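Local atomic coordinates of hypothetical sugar kinase (Cytophaga hutchinsonii, PDB entry 3R8E), a protein that probably phosphorylates a sugar with ATP as the phosphate donor, as a putative sugar kinase of the ROK family with a ribonuclease H-like fold. Residues A[246-249]-A[250-254]. Residues are numbered along the deposited sequence; the frame is centred on the assembly and turned at random.
Sequences TIIG and ESLVN
Four successive i to i+4 backbone hydrogen bonds carry the alpha-helix 235-259 from Thr246-Gly249 into Glu250-Val253, with Glu250 N 2.9 Å from Thr246 O and Val253 N 2.9 Å from Gly249 O. The helix packs against the five-stranded mixed sheet that contains strand 147-152 in this ROK-family, ribonuclease H-like protein. On the face toward that sheet, Ile248 and Leu252 lie side by side one turn apart and point the same way, CG2 of Ile248 resting 3.9 Å from CD1 of Leu252. With CG1 of Ile248 beside the backbone nitrogen (chi1 -59°), its CG2 stands anti to that nitrogen and faces the leucine; both residues also pack on Leu150 and on Leu281 of helix 274-288. Thr246 and Glu250 repeat the i to i+4 pairing on another face, where CG2 of Thr246 sits 3.9 Å from OE2 of Glu250. The glutamate chain runs extended beyond CG (chi2 180°), and its OE1 is hydrogen-bonded to OG1 of Thr183; the threonine hydroxyl hydrogen-bonds back to Ala242 O. One residue beyond Val253, Asn254 OD1 accepts a hydrogen bond from Leu181 N of the second subunit, which places this helix at the dimer interface. Ile247 O accepts two hydrogen bonds, from Ser251 N at 3.2 Å and from a water at 2.6 Å. The same water is hydrogen-bonded to Ser251 OG at 2.7 Å, bridging carbonyl and hydroxyl one turn apart.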
ATOM      1  N   THR A 246      -1.956   8.795 -17.361  1.00 22.59           N
ATOM      2  CA  THR A 246      -1.035   9.453 -16.425  1.00 22.34           C
ATOM      3  C   THR A 246      -1.571   9.346 -14.990  1.00 24.04           C
ATOM      4  O   THR A 246      -0.808   8.984 -14.090  1.00 22.62           O
ATOM      5  CB  THR A 246      -0.803  10.919 -16.825  1.00 29.88           C
ATOM      6  OG1 THR A 246      -0.277  10.964 -18.150  1.00 27.53           O
ATOM      7  CG2 THR A 246       0.147  11.649 -15.869  1.00 28.70           C
ATOM      8  N   ILE A 247      -2.881   9.634 -14.785  1.00 20.28           N
ATOM      9  CA  ILE A 247      -3.520   9.572 -13.463  1.00 19.43           C
ATOM     10  C   ILE A 247      -3.442   8.140 -12.900  1.00 20.58           C
ATOM     11  O   ILE A 247      -3.024   7.979 -11.753  1.00 19.31           O
ATOM     12  CB  ILE A 247      -4.983  10.109 -13.479  1.00 23.40           C
ATOM     13  CG1 ILE A 247      -5.027  11.596 -13.915  1.00 25.51           C
ATOM     14  CG2 ILE A 247      -5.665   9.919 -12.104  1.00 23.66           C
ATOM     15  CD1 ILE A 247      -6.395  12.080 -14.430  1.00 34.71           C
ATOM     16  N   ILE A 248      -3.806   7.108 -13.701  1.00 17.40           N
ATOM     17  CA  ILE A 248      -3.766   5.707 -13.235  1.00 16.71           C
ATOM     18  C   ILE A 248      -2.316   5.322 -12.880  1.00 19.41           C
ATOM     19  O   ILE A 248      -2.083   4.728 -11.821  1.00 18.23           O
ATOM     20  CB  ILE A 248      -4.397   4.711 -14.255  1.00 19.74           C
ATOM     21  CG1 ILE A 248      -5.882   5.065 -14.541  1.00 20.82           C
ATOM     22  CG2 ILE A 248      -4.291   3.258 -13.753  1.00 20.21           C
ATOM     23  CD1 ILE A 248      -6.461   4.370 -15.806  1.00 24.52           C
ATOM     24  N   GLY A 249      -1.372   5.695 -13.747  1.00 17.82           N
ATOM     25  CA  GLY A 249       0.051   5.431 -13.540  1.00 17.22           C
ATOM     26  C   GLY A 249       0.592   6.044 -12.260  1.00 19.94           C
ATOM     27  O   GLY A 249       1.323   5.380 -11.520  1.00 18.12           O
ATOM     28  N   GLU A 250       0.185   7.298 -11.958  1.00 17.44           N
ATOM     29  CA  GLU A 250       0.606   7.995 -10.742  1.00 17.33           C
ATOM     30  C   GLU A 250       0.105   7.283  -9.480  1.00 19.62           C
ATOM     31  O   GLU A 250       0.859   7.194  -8.511  1.00 19.19           O
ATOM     32  CB  GLU A 250       0.149   9.448 -10.751  1.00 19.65           C
ATOM     33  CG  GLU A 250       1.020  10.335 -11.620  1.00 27.06           C
ATOM     34  CD  GLU A 250       0.607  11.791 -11.671  1.00 37.42           C
ATOM     35  OE1 GLU A 250      -0.448  12.146 -11.095  1.00 31.40           O
ATOM     36  OE2 GLU A 250       1.349  12.582 -12.292  1.00 30.33           O
ATOM     37  N   SER A 251      -1.130   6.729  -9.500  1.00 15.98           N
ATOM     38  CA  SER A 251      -1.636   5.967  -8.348  1.00 14.69           C
ATOM     39  C   SER A 251      -0.944   4.601  -8.257  1.00 16.60           C
ATOM     40  O   SER A 251      -0.650   4.140  -7.150  1.00 14.15           O
ATOM     41  CB  SER A 251      -3.150   5.810  -8.407  1.00 18.27           C
ATOM     42  OG  SER A 251      -3.763   6.979  -7.886  1.00 23.29           O
ATOM     43  N   LEU A 252      -0.638   3.975  -9.412  1.00 14.01           N
ATOM     44  CA  LEU A 252       0.078   2.694  -9.428  1.00 13.44           C
ATOM     45  C   LEU A 252       1.497   2.863  -8.868  1.00 17.19           C
ATOM     46  O   LEU A 252       1.972   1.957  -8.193  1.00 15.82           O
ATOM     47  CB  LEU A 252       0.102   2.050 -10.828  1.00 13.55           C
ATOM     48  CG  LEU A 252      -1.190   1.307 -11.214  1.00 16.94           C
ATOM     49  CD1 LEU A 252      -1.272   1.083 -12.718  1.00 16.72           C
ATOM     50  CD2 LEU A 252      -1.330  -0.020 -10.453  1.00 19.17           C
ATOM     51  N   VAL A 253       2.137   4.043  -9.074  1.00 14.69           N
ATOM     52  CA  VAL A 253       3.459   4.340  -8.486  1.00 14.51           C
ATOM     53  C   VAL A 253       3.364   4.177  -6.960  1.00 16.93           C
ATOM     54  O   VAL A 253       4.202   3.505  -6.351  1.00 15.73           O
ATOM     55  CB  VAL A 253       3.963   5.755  -8.886  1.00 18.50           C
ATOM     56  CG1 VAL A 253       5.079   6.246  -7.952  1.00 17.90           C
ATOM     57  CG2 VAL A 253       4.427   5.773 -10.343  1.00 18.73           C
ATOM     58  N   ASN A 254       2.306   4.752  -6.358  1.00 14.33           N
ATOM     59  CA  ASN A 254       2.093   4.670  -4.913  1.00 12.92           C
ATOM     60  C   ASN A 254       1.799   3.247  -4.440  1.00 16.04           C
ATOM     61  O   ASN A 254       2.322   2.851  -3.399  1.00 14.83           O
ATOM     62  CB  ASN A 254       0.979   5.617  -4.470  1.00 14.36           C
ATOM     63  CG  ASN A 254       1.391   7.061  -4.495  1.00 26.81           C
ATOM     64  OD1 ASN A 254       2.574   7.382  -4.605  1.00 21.49           O
ATOM     65  ND2 ASN A 254       0.426   7.964  -4.396  1.00 22.17           N
TER
HETATM   66  O   HOH W   1      -3.518   9.151  -9.473  1.00 24.59           O